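PDB 6K8C: folylpolyglutamate synthase (FolC) from Helicobacter pylori, which probably adds glutamate to dihydropteroate and further glutamates to reduced folates, using ATP, to make dihydrofolate and folylpolyglutamates. Local coordinates for residues 157-162 / 252-257; 246-251 / 260-265. All coordinates share one frame; numbering follows the deposited sequence.

Interaction 1: 157-162 / 252-257; sequences KTLSVF and ETLLPC
L159 and L254 make the main apolar contact between strand 159-162 and the C-terminal end of helix 241-254. The CD2 methyl of L159 sits 4.0 Å from CD2 of L254 and equally near its CG, so a single methyl meets the branch point and one arm of the other leucine. The two side chains cross obliquely. In L159 the CG atom stands anti to the backbone N (chi1 176°), which carries both methyls out from the strand to the helix. L254 starts off less directly: its CB does not point at the strand, and the branched end brings CD2 across. Two looser methyl contacts flank this pair, L159 CD1 with T253 CG2 at 4.4 Å and T158 CG2 with L254 CD2, also at 4.4 Å. The strand is an inner one of the mixed sheet in the Mur ligase middle domain, of the P-loop NTPase clan, between parallel neighbours 48-53 and 191-194, and the helix packs on one face of that sheet. Polar groups of the touching residues find partners elsewhere: T253 OG1 bonds to the carbonyl of K249 one turn back in its own helix, and T158 OG1 makes a weak bond to the backbone N of V49. On the apolar side, L159 also packs on L191 and I193 of the neighbouring strand, and L254 on L65 of helix 58-70.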
loop_
_atom_site.group_PDB
_atom_site.type_symbol
_atom_site.label_atom_id
_atom_site.label_comp_id
_atom_site.label_asym_id
_atom_site.label_seq_id
_atom_site.Cartn_x
_atom_site.Cartn_y
_atom_site.Cartn_z
ATOM N N LYS A 157 3.192 -19.881 0.068
ATOM C CA LYS A 157 3.241 -18.923 -1.022
ATOM C C LYS A 157 3.518 -19.629 -2.340
ATOM O O LYS A 157 4.367 -20.523 -2.416
ATOM C CB LYS A 157 4.302 -17.849 -0.766
ATOM C CG LYS A 157 5.677 -18.387 -0.431
ATOM C CD LYS A 157 6.678 -17.255 -0.290
ATOM C CE LYS A 157 6.346 -16.381 0.907
ATOM N NZ LYS A 157 7.139 -16.768 2.103
ATOM N N THR A 158 2.777 -19.231 -3.368
ATOM C CA THR A 158 3.093 -19.635 -4.731
ATOM C C THR A 158 4.199 -18.767 -5.317
ATOM O O THR A 158 5.073 -19.263 -6.039
ATOM C CB THR A 158 1.835 -19.537 -5.593
ATOM O OG1 THR A 158 0.770 -20.250 -4.958
ATOM C CG2 THR A 158 2.075 -20.101 -6.984
ATOM N N LEU A 159 4.181 -17.474 -5.010
ATOM C CA LEU A 159 5.063 -16.520 -5.663
ATOM C C LEU A 159 5.282 -15.345 -4.725
ATOM O O LEU A 159 4.354 -14.926 -4.035
ATOM C CB LEU A 159 4.452 -16.036 -6.979
ATOM C CG LEU A 159 5.167 -14.951 -7.772
ATOM C CD1 LEU A 159 6.419 -15.525 -8.412
ATOM C CD2 LEU A 159 4.214 -14.390 -8.820
ATOM N N SER A 160 6.509 -14.834 -4.692
ATOM C CA SER A 160 6.810 -13.571 -4.032
ATOM C C SER A 160 7.123 -12.519 -5.087
ATOM O O SER A 160 7.750 -12.819 -6.109
ATOM C CB SER A 160 7.992 -13.711 -3.070
ATOM O OG SER A 160 7.722 -14.679 -2.069
ATOM N N VAL A 161 6.667 -11.293 -4.852
ATOM C CA VAL A 161 7.019 -10.148 -5.685
ATOM C C VAL A 161 7.747 -9.150 -4.798
ATOM O O VAL A 161 7.162 -8.621 -3.845
ATOM C CB VAL A 161 5.785 -9.506 -6.334
ATOM C CG1 VAL A 161 6.197 -8.272 -7.125
ATOM C CG2 VAL A 161 5.079 -10.509 -7.238
ATOM N N PHE A 162 9.019 -8.896 -5.096
ATOM C CA PHE A 162 9.810 -7.947 -4.325
ATOM C C PHE A 162 9.825 -6.618 -5.065
ATOM O O PHE A 162 10.518 -6.474 -6.078
ATOM C CB PHE A 162 11.220 -8.480 -4.081
ATOM C CG PHE A 162 11.255 -9.659 -3.145
ATOM C CD1 PHE A 162 11.071 -9.479 -1.782
ATOM C CD2 PHE A 162 11.452 -10.940 -3.627
ATOM C CE1 PHE A 162 11.092 -10.564 -0.909
ATOM C CE2 PHE A 162 11.478 -12.028 -2.766
ATOM C CZ PHE A 162 11.292 -11.837 -1.400
ATOM N N GLU A 252 2.392 -13.000 -16.052
ATOM C CA GLU A 252 2.892 -13.971 -17.019
ATOM C C GLU A 252 3.525 -15.178 -16.334
ATOM O O GLU A 252 3.486 -16.288 -16.876
ATOM C CB GLU A 252 3.901 -13.292 -17.953
ATOM C CG GLU A 252 3.297 -12.132 -18.742
ATOM C CD GLU A 252 4.327 -11.337 -19.522
ATOM O OE1 GLU A 252 5.538 -11.535 -19.290
ATOM O OE2 GLU A 252 3.923 -10.509 -20.367
ATOM N N THR A 253 4.123 -14.984 -15.155
ATOM C CA THR A 253 4.733 -16.105 -14.444
ATOM C C THR A 253 3.669 -17.028 -13.866
ATOM O O THR A 253 3.838 -18.254 -13.859
ATOM C CB THR A 253 5.657 -15.589 -13.336
ATOM O OG1 THR A 253 6.663 -14.747 -13.909
ATOM C CG2 THR A 253 6.348 -16.745 -12.614
ATOM N N LEU A 254 2.561 -16.457 -13.386
ATOM C CA LEU A 254 1.462 -17.271 -12.888
ATOM C C LEU A 254 0.731 -17.982 -14.019
ATOM O O LEU A 254 0.255 -19.105 -13.833
ATOM C CB LEU A 254 0.483 -16.402 -12.097
ATOM C CG LEU A 254 1.027 -15.734 -10.827
ATOM C CD1 LEU A 254 0.116 -14.591 -10.399
ATOM C CD2 LEU A 254 1.175 -16.758 -9.706
ATOM N N LEU A 255 0.635 -17.355 -15.191
ATOM C CA LEU A 255 -0.172 -17.865 -16.300
ATOM C C LEU A 255 0.686 -17.904 -17.557
ATOM O O LEU A 255 0.474 -17.129 -18.499
ATOM C CB LEU A 255 -1.423 -17.006 -16.504
ATOM C CG LEU A 255 -2.411 -16.946 -15.332
ATOM C CD1 LEU A 255 -3.413 -15.813 -15.530
ATOM C CD2 LEU A 255 -3.142 -18.271 -15.157
ATOM N N PRO A 256 1.671 -18.809 -17.609
ATOM C CA PRO A 256 2.612 -18.802 -18.738
ATOM C C PRO A 256 1.982 -19.183 -20.063
ATOM O O PRO A 256 2.593 -18.929 -21.107
ATOM C CB PRO A 256 3.678 -19.821 -18.317
ATOM C CG PRO A 256 2.974 -20.732 -17.380
ATOM C CD PRO A 256 1.951 -19.897 -16.656
ATOM N N CYS A 257 0.790 -19.772 -20.062
ATOM C CA CYS A 257 0.130 -20.152 -21.302
ATOM C C CYS A 257 -0.778 -19.060 -21.851
ATOM O O CYS A 257 -1.269 -19.193 -22.977
ATOM C CB CYS A 257 -0.668 -21.442 -21.095
ATOM S SG CYS A 257 0.342 -22.785 -20.428
#

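Interaction 2: 246-251 / 260-265; sequences VALKAF and QEVLKN
V262 points its two methyls at different residues of helix 241-254. CG2 lies 3.8 Å from CD1 of L248, the closest approach between the two segments. CG1 rests 3.9 Å from CE2 of F251 and equally near its CZ, so it touches the far end of the ring at an oblique angle. A third, looser contact joins L263 CD1 to L248 CD2 at 4.4 Å, which places one methyl of L248 against each of two successive loop residues. L248 and F251 are three residues apart, on the same side of the helix. Both leave it toward the loop, and with CG anti to the backbone N in each (chi1 -167° in L248, 174° in F251) they extend side by side to V262. Their backbone is regular helix here, F251 N bonding to the carbonyl of A247. On the loop side, V262 and L263 are the middle residues of a type I beta turn from E261 to K264. The 3.4 Å bond from K264 N to E261 O that closes this turn is weak, as is a bent bond from the same N to E261 OE1. E261 itself centres an inverse gamma turn. Farther out, L68 of helix 58-70 touches both F251 and V262, and L69 packs against F251. This is plain hydrophobic packing in a Mur ligase-family alpha/beta fold: a type I turn in the loop leading to strand 276-279 folds back over the helix just left.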
loop_
_atom_site.group_PDB
_atom_site.type_symbol
_atom_site.label_atom_id
_atom_site.label_comp_id
_atom_site.label_asym_id
_atom_site.label_seq_id
_atom_site.Cartn_x
_atom_site.Cartn_y
_atom_site.Cartn_z
ATOM N N VAL A 246 6.358 -4.878 -13.461
ATOM C CA VAL A 246 6.569 -5.957 -12.501
ATOM C C VAL A 246 5.298 -6.783 -12.332
ATOM O O VAL A 246 5.340 -8.020 -12.328
ATOM C CB VAL A 246 7.061 -5.383 -11.162
ATOM C CG1 VAL A 246 7.111 -6.478 -10.107
ATOM C CG2 VAL A 246 8.433 -4.719 -11.343
ATOM N N ALA A 247 4.147 -6.121 -12.210
ATOM C CA ALA A 247 2.890 -6.852 -12.098
ATOM C C ALA A 247 2.630 -7.694 -13.340
ATOM O O ALA A 247 2.092 -8.802 -13.244
ATOM C CB ALA A 247 1.730 -5.886 -11.860
ATOM N N LEU A 248 2.992 -7.179 -14.517
ATOM C CA LEU A 248 2.814 -7.952 -15.743
ATOM C C LEU A 248 3.698 -9.192 -15.742
ATOM O O LEU A 248 3.261 -10.274 -16.156
ATOM C CB LEU A 248 3.110 -7.075 -16.962
ATOM C CG LEU A 248 2.696 -7.610 -18.335
ATOM C CD1 LEU A 248 1.198 -7.848 -18.396
ATOM C CD2 LEU A 248 3.135 -6.638 -19.426
ATOM N N LYS A 249 4.945 -9.056 -15.283
ATOM C CA LYS A 249 5.826 -10.218 -15.188
ATOM C C LYS A 249 5.275 -11.249 -14.210
ATOM O O LYS A 249 5.363 -12.459 -14.455
ATOM C CB LYS A 249 7.229 -9.782 -14.768
ATOM C CG LYS A 249 8.271 -10.884 -14.878
ATOM C CD LYS A 249 8.363 -11.380 -16.314
ATOM C CE LYS A 249 9.793 -11.671 -16.714
ATOM N NZ LYS A 249 9.904 -11.922 -18.177
ATOM N N ALA A 250 4.728 -10.789 -13.082
ATOM C CA ALA A 250 4.064 -11.699 -12.152
ATOM C C ALA A 250 2.905 -12.414 -12.827
ATOM O O ALA A 250 2.767 -13.640 -12.716
ATOM C CB ALA A 250 3.581 -10.929 -10.919
ATOM N N PHE A 251 2.066 -11.655 -13.537
ATOM C CA PHE A 251 0.933 -12.225 -14.261
ATOM C C PHE A 251 1.387 -13.309 -15.230
ATOM O O PHE A 251 0.835 -14.417 -15.250
ATOM C CB PHE A 251 0.196 -11.106 -15.007
ATOM C CG PHE A 251 -0.915 -11.588 -15.902
ATOM C CD1 PHE A 251 -2.193 -11.776 -15.398
ATOM C CD2 PHE A 251 -0.686 -11.836 -17.250
ATOM C CE1 PHE A 251 -3.224 -12.213 -16.216
ATOM C CE2 PHE A 251 -1.707 -12.274 -18.071
ATOM C CZ PHE A 251 -2.980 -12.463 -17.554
ATOM N N GLN A 260 -2.559 -13.477 -24.494
ATOM C CA GLN A 260 -3.434 -12.386 -24.894
ATOM C C GLN A 260 -2.786 -11.033 -24.608
ATOM O O GLN A 260 -1.887 -10.906 -23.773
ATOM C CB GLN A 260 -4.778 -12.484 -24.174
ATOM C CG GLN A 260 -5.481 -13.819 -24.349
ATOM C CD GLN A 260 -6.530 -14.068 -23.282
ATOM O OE1 GLN A 260 -7.218 -13.145 -22.846
ATOM N NE2 GLN A 260 -6.659 -15.320 -22.857
ATOM N N GLU A 261 -3.257 -10.012 -25.329
ATOM C CA GLU A 261 -2.790 -8.638 -25.138
ATOM C C GLU A 261 -3.631 -8.017 -24.027
ATOM O O GLU A 261 -4.631 -7.333 -24.259
ATOM C CB GLU A 261 -2.885 -7.848 -26.438
ATOM C CG GLU A 261 -1.747 -6.857 -26.663
ATOM C CD GLU A 261 -1.866 -5.607 -25.806
ATOM O OE1 GLU A 261 -2.965 -5.346 -25.273
ATOM O OE2 GLU A 261 -0.857 -4.880 -25.663
ATOM N N VAL A 262 -3.199 -8.257 -22.789
ATOM C CA VAL A 262 -4.037 -7.948 -21.635
ATOM C C VAL A 262 -4.084 -6.459 -21.309
ATOM O O VAL A 262 -4.991 -6.019 -20.591
ATOM C CB VAL A 262 -3.549 -8.753 -20.419
ATOM C CG1 VAL A 262 -3.731 -10.240 -20.676
ATOM C CG2 VAL A 262 -2.086 -8.440 -20.134
ATOM N N LEU A 263 -3.136 -5.665 -21.808
ATOM C CA LEU A 263 -3.134 -4.240 -21.509
ATOM C C LEU A 263 -4.177 -3.464 -22.302
ATOM O O LEU A 263 -4.563 -2.369 -21.882
ATOM C CB LEU A 263 -1.752 -3.645 -21.775
ATOM C CG LEU A 263 -0.653 -4.175 -20.858
ATOM C CD1 LEU A 263 0.610 -3.357 -21.023
ATOM C CD2 LEU A 263 -1.129 -4.183 -19.408
ATOM N N LYS A 264 -4.642 -4.002 -23.431
ATOM C CA LYS A 264 -5.551 -3.245 -24.285
ATOM C C LYS A 264 -6.862 -2.944 -23.572
ATOM O O LYS A 264 -7.407 -1.841 -23.700
ATOM C CB LYS A 264 -5.807 -4.006 -25.586
ATOM C CG LYS A 264 -5.186 -3.345 -26.807
ATOM C CD LYS A 264 -4.891 -4.355 -27.904
ATOM C CE LYS A 264 -3.862 -3.811 -28.884
ATOM N NZ LYS A 264 -3.227 -4.895 -29.687
ATOM N N ASN A 265 -7.376 -3.901 -22.803
ATOM C CA ASN A 265 -8.634 -3.730 -22.089
ATOM C C ASN A 265 -8.448 -3.593 -20.583
ATOM O O ASN A 265 -9.429 -3.677 -19.840
ATOM C CB ASN A 265 -9.576 -4.896 -22.396
ATOM C CG ASN A 265 -9.822 -5.065 -23.878
ATOM O OD1 ASN A 265 -9.909 -4.086 -24.619
ATOM N ND2 ASN A 265 -9.932 -6.311 -24.322
#

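Overall arrangement
Going from the N terminus, the chain has already laid down five strands of the large sheet, 48-53 among them, when it reaches strand 159-162; it then passes through strands 191-194 and 215-218 with their intervening helices, and runs along helix 241-254. At the end of this helix interaction 1 closes a long loop back to the strand. The chain then turns, and interaction 2 closes a short loop as 260-265 folds back onto 246-251. Because 246-251 lies between the two segments of interaction 1 while 260-265 follows both, the contacts cross. Their centres are about 12 Å apart, joined where V161 packs on V246 and A250, and L159 on A250. Helix 241-254 is thus held between sheet and loop.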